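Local coordinates for threonine--tRNA ligase catalytic subunit (Aeropyrum pernix, PDB 3A32), which catalyses the ATP-dependent attachment of threonine to tRNA(Thr) as a homodimeric class II synthetase that probably cannot clear mischarged seryl-tRNA, at residues A[53-58]-A[190-195]; A[96-101]-A[105-110]; A[451-454]-A[459-462]. One frame throughout, in Å; residues are numbered along the deposited sequence.

Contact 1: A[53-58]-A[190-195]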
ATOM      1  N   TYR A  53      -3.938  -4.626   0.678  1.00  6.88           N
ATOM      2  CA  TYR A  53      -3.597  -3.714  -0.407  1.00  6.65           C
ATOM      3  C   TYR A  53      -4.819  -2.902  -0.856  1.00  6.06           C
ATOM      4  O   TYR A  53      -4.672  -1.732  -1.134  1.00  5.47           O
ATOM      5  CB  TYR A  53      -2.973  -4.440  -1.586  1.00  6.28           C
ATOM      6  CG  TYR A  53      -1.583  -4.955  -1.309  1.00  6.75           C
ATOM      7  CD1 TYR A  53      -1.400  -6.219  -0.753  1.00  7.41           C
ATOM      8  CD2 TYR A  53      -0.456  -4.172  -1.579  1.00  6.05           C
ATOM      9  CE1 TYR A  53      -0.117  -6.710  -0.459  1.00  8.93           C
ATOM     10  CE2 TYR A  53       0.860  -4.664  -1.331  1.00  7.24           C
ATOM     11  CZ  TYR A  53       1.005  -5.944  -0.789  1.00  6.14           C
ATOM     12  OH  TYR A  53       2.229  -6.470  -0.532  1.00  4.90           O
ATOM     13  N   ALA A  54      -5.996  -3.535  -0.910  1.00  5.42           N
ATOM     14  CA  ALA A  54      -7.226  -2.850  -1.372  1.00  6.32           C
ATOM     15  C   ALA A  54      -7.596  -1.710  -0.412  1.00  6.91           C
ATOM     16  O   ALA A  54      -7.948  -0.611  -0.824  1.00  7.28           O
ATOM     17  CB  ALA A  54      -8.397  -3.857  -1.517  1.00  5.12           C
ATOM     18  N   LEU A  55      -7.456  -1.995   0.875  1.00  7.00           N
ATOM     19  CA  LEU A  55      -7.734  -1.079   1.947  1.00  7.17           C
ATOM     20  C   LEU A  55      -6.811   0.164   1.888  1.00  6.58           C
ATOM     21  O   LEU A  55      -7.298   1.319   1.853  1.00  6.58           O
ATOM     22  CB  LEU A  55      -7.584  -1.883   3.248  1.00  8.54           C
ATOM     23  CG  LEU A  55      -8.648  -1.965   4.336  1.00  9.82           C
ATOM     24  CD1 LEU A  55     -10.058  -1.463   3.898  1.00 12.90           C
ATOM     25  CD2 LEU A  55      -8.685  -3.340   4.924  1.00 10.40           C
ATOM     26  N   ALA A  56      -5.505  -0.061   1.786  1.00  5.34           N
ATOM     27  CA  ALA A  56      -4.559   1.046   1.697  1.00  6.22           C
ATOM     28  C   ALA A  56      -4.884   1.978   0.543  1.00  6.77           C
ATOM     29  O   ALA A  56      -4.822   3.204   0.682  1.00  6.15           O
ATOM     30  CB  ALA A  56      -3.101   0.523   1.533  1.00  5.31           C
ATOM     31  N   GLU A  57      -5.224   1.362  -0.598  1.00  6.95           N
ATOM     32  CA  GLU A  57      -5.431   2.018  -1.879  1.00  7.25           C
ATOM     33  C   GLU A  57      -6.720   2.822  -1.889  1.00  6.32           C
ATOM     34  O   GLU A  57      -6.732   3.971  -2.324  1.00  6.86           O
ATOM     35  CB  GLU A  57      -5.483   0.943  -2.986  1.00  6.73           C
ATOM     36  CG  GLU A  57      -5.851   1.532  -4.289  1.00 10.42           C
ATOM     37  CD  GLU A  57      -6.177   0.522  -5.419  1.00 10.42           C
ATOM     38  OE1 GLU A  57      -5.666  -0.613  -5.360  1.00  8.33           O
ATOM     39  OE2 GLU A  57      -6.940   0.958  -6.367  1.00 11.36           O
ATOM     40  N   VAL A  58      -7.819   2.190  -1.463  1.00  5.12           N
ATOM     41  CA  VAL A  58      -9.121   2.863  -1.297  1.00  3.49           C
ATOM     42  C   VAL A  58      -9.066   4.000  -0.273  1.00  3.78           C
ATOM     43  O   VAL A  58      -9.527   5.083  -0.557  1.00  5.40           O
ATOM     44  CB  VAL A  58     -10.277   1.862  -0.872  1.00  3.00           C
ATOM     45  CG1 VAL A  58     -11.575   2.629  -0.532  1.00  2.00           C
ATOM     46  CG2 VAL A  58     -10.540   0.823  -1.988  1.00  2.00           C
ATOM     47  N   GLU A 190     -20.581   3.626   5.144  1.00  7.61           N
ATOM     48  CA  GLU A 190     -21.724   3.304   4.294  1.00  8.92           C
ATOM     49  C   GLU A 190     -21.314   2.704   2.968  1.00  8.81           C
ATOM     50  O   GLU A 190     -21.940   1.776   2.473  1.00  8.95           O
ATOM     51  CB  GLU A 190     -22.645   4.540   4.100  1.00  8.27           C
ATOM     52  CG  GLU A 190     -23.373   4.909   5.388  1.00  8.07           C
ATOM     53  CD  GLU A 190     -24.390   6.045   5.241  1.00 10.43           C
ATOM     54  OE1 GLU A 190     -24.201   6.908   4.363  1.00  9.03           O
ATOM     55  OE2 GLU A 190     -25.393   6.077   6.021  1.00 14.74           O
ATOM     56  N   ARG A 191     -20.245   3.230   2.392  1.00  9.22           N
ATOM     57  CA  ARG A 191     -19.899   2.879   1.015  1.00  8.74           C
ATOM     58  C   ARG A 191     -18.904   1.777   0.884  1.00  8.39           C
ATOM     59  O   ARG A 191     -18.996   0.987  -0.081  1.00  8.29           O
ATOM     60  CB  ARG A 191     -19.475   4.120   0.225  1.00  9.43           C
ATOM     61  CG  ARG A 191     -20.697   5.030   0.090  1.00 10.76           C
ATOM     62  CD  ARG A 191     -20.484   6.233  -0.723  1.00 13.44           C
ATOM     63  NE  ARG A 191     -21.689   7.050  -0.594  1.00 17.47           N
ATOM     64  CZ  ARG A 191     -21.903   8.179  -1.278  1.00 18.06           C
ATOM     65  NH1 ARG A 191     -20.978   8.635  -2.137  1.00 14.74           N
ATOM     66  NH2 ARG A 191     -23.038   8.845  -1.085  1.00 16.35           N
ATOM     67  N   LEU A 192     -17.967   1.706   1.837  1.00  6.99           N
ATOM     68  CA  LEU A 192     -16.956   0.653   1.822  1.00  6.90           C
ATOM     69  C   LEU A 192     -17.462  -0.534   2.591  1.00  7.80           C
ATOM     70  O   LEU A 192     -17.349  -1.691   2.137  1.00  8.76           O
ATOM     71  CB  LEU A 192     -15.603   1.135   2.368  1.00  6.12           C
ATOM     72  CG  LEU A 192     -14.471   0.119   2.402  1.00  5.71           C
ATOM     73  CD1 LEU A 192     -14.145  -0.423   1.003  1.00  3.72           C
ATOM     74  CD2 LEU A 192     -13.247   0.757   3.029  1.00  4.78           C
ATOM     75  N   PHE A 193     -18.053  -0.260   3.743  1.00  8.07           N
ATOM     76  CA  PHE A 193     -18.486  -1.340   4.618  1.00  8.32           C
ATOM     77  C   PHE A 193     -19.988  -1.665   4.555  1.00  8.92           C
ATOM     78  O   PHE A 193     -20.419  -2.673   5.122  1.00  9.80           O
ATOM     79  CB  PHE A 193     -17.942  -1.138   6.048  1.00  7.56           C
ATOM     80  CG  PHE A 193     -16.421  -1.278   6.131  1.00  7.34           C
ATOM     81  CD1 PHE A 193     -15.812  -2.531   5.978  1.00  9.33           C
ATOM     82  CD2 PHE A 193     -15.604  -0.170   6.286  1.00  4.35           C
ATOM     83  CE1 PHE A 193     -14.384  -2.712   6.030  1.00  7.04           C
ATOM     84  CE2 PHE A 193     -14.198  -0.335   6.332  1.00  7.24           C
ATOM     85  CZ  PHE A 193     -13.587  -1.634   6.208  1.00  3.58           C
ATOM     86  N   LYS A 194     -20.785  -0.849   3.866  1.00  9.23           N
ATOM     87  CA  LYS A 194     -22.262  -1.055   3.856  1.00  9.35           C
ATOM     88  C   LYS A 194     -22.915  -1.064   5.234  1.00  9.27           C
ATOM     89  O   LYS A 194     -23.837  -1.866   5.503  1.00  9.81           O
ATOM     90  CB  LYS A 194     -22.599  -2.365   3.133  1.00  9.79           C
ATOM     91  CG  LYS A 194     -21.956  -2.466   1.746  1.00 12.50           C
ATOM     92  CD  LYS A 194     -22.509  -1.337   0.833  1.00 16.80           C
ATOM     93  CE  LYS A 194     -24.030  -1.525   0.652  1.00 20.71           C
ATOM     94  NZ  LYS A 194     -24.547  -0.637  -0.416  1.00 23.86           N
ATOM     95  N   LEU A 195     -22.440  -0.189   6.123  1.00  9.03           N
ATOM     96  CA  LEU A 195     -23.004  -0.059   7.457  1.00  9.02           C
ATOM     97  C   LEU A 195     -23.784   1.243   7.518  1.00  9.86           C
ATOM     98  O   LEU A 195     -23.208   2.311   7.393  1.00 13.27           O
ATOM     99  CB  LEU A 195     -21.898  -0.029   8.509  1.00  8.48           C
ATOM    100  CG  LEU A 195     -21.050  -1.295   8.749  1.00  8.75           C
ATOM    101  CD1 LEU A 195     -19.858  -0.981   9.626  1.00  7.00           C
ATOM    102  CD2 LEU A 195     -21.865  -2.416   9.331  1.00  5.85           C
TER
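Leu55 and Val58, one turn apart on helix 48-65, meet Leu192 and Phe193 where the chain runs on from helix 174-191. Helix 48-65, which reaches the second subunit, is consistent with the motif 1 helix of class II aminoacyl-tRNA synthetases, at the dimer interface. The contact packs it against the segment that follows helix 174-191, and Val58 and Leu192 both also touch Val453 of helix 435-457. Across the two segments the contact is purely apolar. Leu192 lies between the two partners, its CG anti to the backbone N (chi1 180°), which carries both methyls toward helix 48-65. There CD2 approaches Leu55 CD1 at 4.0 Å, the two side chains crossing at about a right angle, while Leu192 CD1 lies 4.3 Å from Val58 CG1. The closest CA atoms, those of Val58 and Leu192, are still 8.7 Å apart, so the backbones remain well separated and the branched ends do the joining. The end of Leu55 comes nearer than the direction of its CB suggests, with chi1 (-127°) and chi2 (14°) both away from staggered positions. The carbonyls of Phe193 and Lys194, the latter with a positive phi as the chain leaves the helix, are bound by Arg328, and Phe193 also meets the Phe320 ring. Glu57 turns instead to the dimer interface: it forms salt bridges with Lys61 of its own chain and Lys61 of the second subunit, which probably offset the nearby Glu57 of that subunit. Leu192 CG stands 3.9 Å above one face of the Phe193 ring, toward its rim. Leu55 CD1 approaches the same ring obliquely, 4.2 Å from Phe193 CZ.

Contact 2: A[96-101]-A[105-110]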
ATOM      1  N   TYR A  96       8.796  -0.055  21.896  1.00 14.10           N
ATOM      2  CA  TYR A  96       9.851  -1.018  21.645  1.00 13.14           C
ATOM      3  C   TYR A  96      11.151  -0.261  21.297  1.00 12.71           C
ATOM      4  O   TYR A  96      11.224   0.455  20.281  1.00 11.83           O
ATOM      5  CB  TYR A  96       9.441  -1.994  20.531  1.00 11.83           C
ATOM      6  CG  TYR A  96       8.184  -2.785  20.860  1.00 11.88           C
ATOM      7  CD1 TYR A  96       8.097  -3.547  22.046  1.00  8.58           C
ATOM      8  CD2 TYR A  96       7.108  -2.823  19.969  1.00  7.01           C
ATOM      9  CE1 TYR A  96       6.950  -4.312  22.331  1.00  7.20           C
ATOM     10  CE2 TYR A  96       5.990  -3.571  20.232  1.00  6.17           C
ATOM     11  CZ  TYR A  96       5.903  -4.308  21.416  1.00  8.89           C
ATOM     12  OH  TYR A  96       4.762  -5.047  21.681  1.00 10.93           O
ATOM     13  N   LEU A  97      12.149  -0.387  22.162  1.00 12.31           N
ATOM     14  CA  LEU A  97      13.368   0.435  22.036  1.00 13.30           C
ATOM     15  C   LEU A  97      14.569  -0.416  21.681  1.00 13.93           C
ATOM     16  O   LEU A  97      14.666  -1.581  22.099  1.00 13.96           O
ATOM     17  CB  LEU A  97      13.657   1.217  23.305  1.00 12.54           C
ATOM     18  CG  LEU A  97      12.553   2.225  23.671  1.00 14.02           C
ATOM     19  CD1 LEU A  97      12.915   2.918  24.992  1.00 15.58           C
ATOM     20  CD2 LEU A  97      12.354   3.227  22.566  1.00 10.19           C
ATOM     21  N   PHE A  98      15.479   0.159  20.915  1.00 13.55           N
ATOM     22  CA  PHE A  98      16.679  -0.571  20.541  1.00 13.89           C
ATOM     23  C   PHE A  98      17.812   0.424  20.270  1.00 14.76           C
ATOM     24  O   PHE A  98      17.607   1.642  20.143  1.00 14.26           O
ATOM     25  CB  PHE A  98      16.414  -1.546  19.356  1.00 13.10           C
ATOM     26  CG  PHE A  98      15.950  -0.862  18.081  1.00 11.40           C
ATOM     27  CD1 PHE A  98      16.878  -0.465  17.099  1.00 12.57           C
ATOM     28  CD2 PHE A  98      14.590  -0.622  17.853  1.00 10.97           C
ATOM     29  CE1 PHE A  98      16.477   0.191  15.884  1.00  9.32           C
ATOM     30  CE2 PHE A  98      14.149   0.045  16.644  1.00  8.28           C
ATOM     31  CZ  PHE A  98      15.092   0.445  15.672  1.00 11.48           C
ATOM     32  N   ASP A  99      19.013  -0.120  20.213  1.00 16.17           N
ATOM     33  CA  ASP A  99      20.224   0.632  20.083  1.00 18.47           C
ATOM     34  C   ASP A  99      20.793   0.541  18.659  1.00 18.84           C
ATOM     35  O   ASP A  99      20.764  -0.537  18.081  1.00 18.08           O
ATOM     36  CB  ASP A  99      21.244  -0.018  21.022  1.00 20.02           C
ATOM     37  CG  ASP A  99      22.444   0.846  21.228  1.00 23.30           C
ATOM     38  OD1 ASP A  99      22.252   1.840  21.989  1.00 27.20           O
ATOM     39  OD2 ASP A  99      23.527   0.548  20.619  1.00 22.45           O
ATOM     40  N   ILE A 100      21.278   1.673  18.120  1.00 18.91           N
ATOM     41  CA  ILE A 100      22.220   1.765  16.977  1.00 20.59           C
ATOM     42  C   ILE A 100      23.121   2.904  17.518  1.00 21.62           C
ATOM     43  O   ILE A 100      22.831   4.080  17.357  1.00 23.04           O
ATOM     44  CB  ILE A 100      21.506   2.267  15.658  1.00 19.92           C
ATOM     45  CG1 ILE A 100      20.122   1.610  15.419  1.00 20.36           C
ATOM     46  CG2 ILE A 100      22.423   2.102  14.481  1.00 21.72           C
ATOM     47  CD1 ILE A 100      19.341   2.142  14.202  1.00 19.26           C
ATOM     48  N   GLU A 101      24.232   2.667  18.161  1.00 23.25           N
ATOM     49  CA  GLU A 101      25.546   2.343  17.710  1.00 24.10           C
ATOM     50  C   GLU A 101      25.823   3.262  18.897  1.00 23.32           C
ATOM     51  O   GLU A 101      26.326   4.353  18.730  1.00 22.94           O
ATOM     52  CB  GLU A 101      25.901   3.162  16.454  1.00 24.29           C
ATOM     53  CG  GLU A 101      26.835   2.478  15.489  1.00 26.12           C
ATOM     54  CD  GLU A 101      26.944   3.197  14.140  1.00 26.05           C
ATOM     55  OE1 GLU A 101      27.208   4.415  14.083  1.00 23.70           O
ATOM     56  OE2 GLU A 101      26.780   2.502  13.113  1.00 31.31           O
ATOM     57  N   PHE A 105      16.808   4.168  19.553  1.00 12.63           N
ATOM     58  CA  PHE A 105      15.795   4.211  18.491  1.00 11.19           C
ATOM     59  C   PHE A 105      14.597   3.488  19.007  1.00 11.15           C
ATOM     60  O   PHE A 105      14.719   2.699  19.946  1.00 11.87           O
ATOM     61  CB  PHE A 105      16.289   3.487  17.242  1.00 10.93           C
ATOM     62  CG  PHE A 105      17.082   4.370  16.293  1.00  8.64           C
ATOM     63  CD1 PHE A 105      16.520   4.796  15.106  1.00  5.69           C
ATOM     64  CD2 PHE A 105      18.388   4.811  16.636  1.00  9.23           C
ATOM     65  CE1 PHE A 105      17.254   5.621  14.189  1.00  9.10           C
ATOM     66  CE2 PHE A 105      19.125   5.647  15.772  1.00  9.45           C
ATOM     67  CZ  PHE A 105      18.568   6.033  14.524  1.00 10.46           C
ATOM     68  N   ALA A 106      13.454   3.745  18.386  1.00 10.02           N
ATOM     69  CA  ALA A 106      12.209   3.114  18.709  1.00  9.01           C
ATOM     70  C   ALA A 106      11.524   2.673  17.415  1.00  9.32           C
ATOM     71  O   ALA A 106      11.650   3.331  16.377  1.00  8.33           O
ATOM     72  CB  ALA A 106      11.298   4.110  19.436  1.00  8.96           C
ATOM     73  N   VAL A 107      10.774   1.575  17.503  1.00  8.06           N
ATOM     74  CA  VAL A 107       9.782   1.247  16.521  1.00  6.67           C
ATOM     75  C   VAL A 107       8.641   2.231  16.788  1.00  8.22           C
ATOM     76  O   VAL A 107       8.186   2.407  17.950  1.00  9.34           O
ATOM     77  CB  VAL A 107       9.343  -0.242  16.662  1.00  6.46           C
ATOM     78  CG1 VAL A 107       8.395  -0.642  15.554  1.00  4.50           C
ATOM     79  CG2 VAL A 107      10.612  -1.157  16.637  1.00  3.18           C
ATOM     80  N   LYS A 108       8.232   2.926  15.729  1.00  7.69           N
ATOM     81  CA  LYS A 108       7.221   3.972  15.778  1.00  7.18           C
ATOM     82  C   LYS A 108       5.940   3.462  16.451  1.00  7.92           C
ATOM     83  O   LYS A 108       5.353   2.454  15.997  1.00  6.46           O
ATOM     84  CB  LYS A 108       6.920   4.385  14.333  1.00  7.60           C
ATOM     85  CG  LYS A 108       5.899   5.446  14.119  1.00  8.27           C
ATOM     86  CD  LYS A 108       5.767   5.835  12.631  1.00  4.57           C
ATOM     87  CE  LYS A 108       5.144   4.728  11.779  1.00  2.00           C
ATOM     88  NZ  LYS A 108       4.960   5.269  10.390  1.00  2.00           N
ATOM     89  N   PRO A 109       5.518   4.124  17.553  1.00  8.67           N
ATOM     90  CA  PRO A 109       4.189   3.826  18.133  1.00  9.18           C
ATOM     91  C   PRO A 109       3.075   4.753  17.629  1.00 10.72           C
ATOM     92  O   PRO A 109       1.887   4.441  17.788  1.00 10.38           O
ATOM     93  CB  PRO A 109       4.425   4.036  19.647  1.00  8.87           C
ATOM     94  CG  PRO A 109       5.494   5.115  19.725  1.00  7.95           C
ATOM     95  CD  PRO A 109       6.253   5.116  18.380  1.00  7.63           C
ATOM     96  N   MET A 110       3.448   5.886  17.025  1.00 12.22           N
ATOM     97  CA  MET A 110       2.468   6.827  16.493  1.00 14.68           C
ATOM     98  C   MET A 110       3.071   7.577  15.335  1.00 12.12           C
ATOM     99  O   MET A 110       4.297   7.747  15.303  1.00 12.24           O
ATOM    100  CB  MET A 110       2.057   7.819  17.591  1.00 14.86           C
ATOM    101  CG  MET A 110       3.193   8.674  18.185  1.00 18.39           C
ATOM    102  SD  MET A 110       2.766   9.377  19.849  1.00 25.13           S
ATOM    103  CE  MET A 110       1.019   8.893  19.995  1.00 27.92           C
TER
HETATM  104  O   HOH W   1       7.099   1.019  19.798  1.00  7.62           O
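Phe98 and Phe105 form the antiparallel hydrogen-bonded pair at the centre of this contact, and both of their backbone amides are satisfied across it. Phe98 N donates to Phe105 O at 2.8 Å, nearly straight at 168°, and Phe105 N donates to Phe98 O at 2.7 Å. Further along, Val107 N reaches Tyr96 O at 3.0 Å, but the return bond is replaced by a water, which accepts from Tyr96 N at 2.9 Å and donates to Val107 O at 2.6 Å. On the second edge of strand 103-107, Ala106 bonds Ala77 through the backbone, and Lys108, just past the strand, bonds Ile75 and His143. CG of Phe98 sits between the backbone N and the carbonyl carbon (chi1 61°), which folds the ring back over its neighbours: Phe105 CB lies over one face and Val107 CG2 at the edge. Ile100 CD1 stands 3.6 Å above the centre of the Phe105 ring, a CH-pi contact. On the face of the sheet opposite Phe98 and Phe105, Leu97 CD2 and Ala106 CB press together at 3.4 Å, tighter than usual. The Phe98 ring also meets Tyr96 of the second subunit, and Tyr96 in turn meets Phe98 of that subunit. This dimer-interface beta hairpin gives a three-stranded antiparallel sheet its edge, 96-100, and its centre, 103-107, with 76-78 beyond.

Contact 3: A[451-454]-A[459-462]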
ATOM      1  N   SER A 451     -19.629   0.013  -7.178  1.00  8.18           N
ATOM      2  CA  SER A 451     -20.037   1.384  -7.406  1.00  8.11           C
ATOM      3  C   SER A 451     -19.838   2.293  -6.195  1.00  7.54           C
ATOM      4  O   SER A 451     -19.292   3.389  -6.326  1.00  6.92           O
ATOM      5  CB  SER A 451     -21.517   1.392  -7.834  1.00  8.35           C
ATOM      6  OG  SER A 451     -21.759   2.640  -8.389  1.00 12.64           O
ATOM      7  N   PRO A 452     -20.305   1.860  -5.006  1.00  7.84           N
ATOM      8  CA  PRO A 452     -20.088   2.719  -3.848  1.00  7.94           C
ATOM      9  C   PRO A 452     -18.584   2.956  -3.562  1.00  7.66           C
ATOM     10  O   PRO A 452     -18.232   4.043  -3.100  1.00  7.59           O
ATOM     11  CB  PRO A 452     -20.701   1.912  -2.672  1.00  8.43           C
ATOM     12  CG  PRO A 452     -21.640   0.962  -3.293  1.00  8.31           C
ATOM     13  CD  PRO A 452     -20.996   0.608  -4.634  1.00  7.80           C
ATOM     14  N   VAL A 453     -17.725   1.959  -3.801  1.00  6.82           N
ATOM     15  CA  VAL A 453     -16.298   2.131  -3.574  1.00  7.14           C
ATOM     16  C   VAL A 453     -15.697   3.064  -4.620  1.00  8.64           C
ATOM     17  O   VAL A 453     -14.853   3.887  -4.268  1.00  9.27           O
ATOM     18  CB  VAL A 453     -15.506   0.796  -3.425  1.00  7.63           C
ATOM     19  CG1 VAL A 453     -13.995   1.029  -3.560  1.00  5.16           C
ATOM     20  CG2 VAL A 453     -15.779   0.168  -2.064  1.00  6.31           C
ATOM     21  N   ARG A 454     -16.139   2.983  -5.876  1.00  8.75           N
ATOM     22  CA  ARG A 454     -15.746   4.003  -6.865  1.00  9.96           C
ATOM     23  C   ARG A 454     -16.068   5.444  -6.484  1.00  9.50           C
ATOM     24  O   ARG A 454     -15.327   6.347  -6.861  1.00  9.43           O
ATOM     25  CB  ARG A 454     -16.403   3.757  -8.213  1.00 10.54           C
ATOM     26  CG  ARG A 454     -15.803   2.606  -8.973  1.00 13.39           C
ATOM     27  CD  ARG A 454     -16.119   2.698 -10.453  1.00 15.89           C
ATOM     28  NE  ARG A 454     -17.549   2.863 -10.732  1.00 19.18           N
ATOM     29  CZ  ARG A 454     -18.455   1.877 -10.747  1.00 18.96           C
ATOM     30  NH1 ARG A 454     -18.101   0.608 -10.470  1.00 14.52           N
ATOM     31  NH2 ARG A 454     -19.727   2.171 -11.064  1.00 15.75           N
ATOM     32  N   GLN A 459     -11.569   4.606  -8.181  1.00 12.91           N
ATOM     33  CA  GLN A 459     -11.266   3.307  -8.798  1.00 14.07           C
ATOM     34  C   GLN A 459     -11.607   2.273  -7.741  1.00 12.96           C
ATOM     35  O   GLN A 459     -11.264   2.453  -6.571  1.00 12.83           O
ATOM     36  CB  GLN A 459      -9.754   3.268  -9.213  1.00 15.43           C
ATOM     37  CG  GLN A 459      -9.229   4.603  -9.955  1.00 15.46           C
ATOM     38  CD  GLN A 459      -7.732   4.588 -10.359  1.00 16.78           C
ATOM     39  OE1 GLN A 459      -6.811   4.759  -9.517  1.00  7.98           O
ATOM     40  NE2 GLN A 459      -7.488   4.392 -11.684  1.00 20.04           N
ATOM     41  N   ALA A 460     -12.338   1.230  -8.115  1.00 12.33           N
ATOM     42  CA  ALA A 460     -12.375   0.045  -7.264  1.00 11.14           C
ATOM     43  C   ALA A 460     -11.126  -0.829  -7.568  1.00 10.46           C
ATOM     44  O   ALA A 460     -10.789  -1.048  -8.726  1.00 10.49           O
ATOM     45  CB  ALA A 460     -13.662  -0.747  -7.456  1.00 11.06           C
ATOM     46  N   PRO A 461     -10.415  -1.279  -6.524  1.00  9.12           N
ATOM     47  CA  PRO A 461      -9.274  -2.200  -6.669  1.00  8.15           C
ATOM     48  C   PRO A 461      -9.593  -3.584  -7.166  1.00  7.12           C
ATOM     49  O   PRO A 461     -10.400  -4.285  -6.574  1.00  7.08           O
ATOM     50  CB  PRO A 461      -8.716  -2.348  -5.233  1.00  8.14           C
ATOM     51  CG  PRO A 461      -9.282  -1.226  -4.475  1.00  9.33           C
ATOM     52  CD  PRO A 461     -10.648  -0.910  -5.117  1.00  8.85           C
ATOM     53  N   ARG A 462      -8.901  -3.978  -8.225  1.00  5.60           N
ATOM     54  CA  ARG A 462      -8.936  -5.313  -8.728  1.00  6.86           C
ATOM     55  C   ARG A 462      -7.567  -5.904  -8.456  1.00  6.69           C
ATOM     56  O   ARG A 462      -6.569  -5.533  -9.080  1.00  6.75           O
ATOM     57  CB  ARG A 462      -9.204  -5.338 -10.263  1.00  6.81           C
ATOM     58  CG  ARG A 462     -10.505  -4.609 -10.668  1.00  8.75           C
ATOM     59  CD  ARG A 462     -11.648  -5.590 -10.532  1.00  8.41           C
ATOM     60  NE  ARG A 462     -12.917  -4.993 -10.865  1.00  9.85           N
ATOM     61  CZ  ARG A 462     -13.422  -4.881 -12.095  1.00 10.70           C
ATOM     62  NH1 ARG A 462     -12.752  -5.310 -13.158  1.00  8.53           N
ATOM     63  NH2 ARG A 462     -14.630  -4.328 -12.245  1.00 10.26           N
TER
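Where the chain leaves helix 435-457 and turns back toward strand 465-466, Val453 and Arg454 of the helix pack against Gln459, Ala460 and Pro461 of the loop. Val453 supplies most of the apolar contact through one methyl. Its CG1, anti to the backbone N (chi1 165°), lies 4.2 Å from both Ala460 CA and Pro461 CD, with Ala460 CB at 4.3 Å; the valine and proline side chains cross at about a right angle. Arg454 contributes the base of its chain, CG lying 3.8 Å from Ala460 N. Beyond that the chain bends at chi3 (-52°); Ser451 CA stands 3.5 Å above the guanidinium plane of Arg454, toward the rim, while NH1 bonds Glu447 O. No hydrogen bond joins the two segments directly. Ser457 OG instead bonds Val453 O and Gln459 O, connecting helix and loop through the turn. Farther on, Arg462 returns to the same helix by a salt bridge with Glu450. The loop is also a dimer element: Gln459 OE1 takes a hydrogen bond from Lys61 of its own chain and another from Arg462 N of the second subunit, while its NE2 bonds Ala460 O of that subunit, and the second copy does the same in return. The turn thus folds back on helix 435-457 and, packed against catalytic helix 48-65, leads to edge strand 465-466 of the anticodon-binding sheet.

From the N terminus, helix 48-65 supplies the first half of contact 1, whose partner follows only after 131 intervening residues, so that contact closes a long loop of the catalytic core. Contact 2 falls wholly within this loop, as a local hairpin whose centre is 32 Å away from that of contact 1, and the two do not touch. Contact 3 opens after contact 1 has closed and makes a short reversal near the C terminus. Despite this distance in sequence, contacts 1 and 3 are neighbours in space, Val58 and Leu192 meeting Pro461 and Val453, which ties the catalytic core to helix 435-457 and the loop that follows it. All three contacts touch the second subunit.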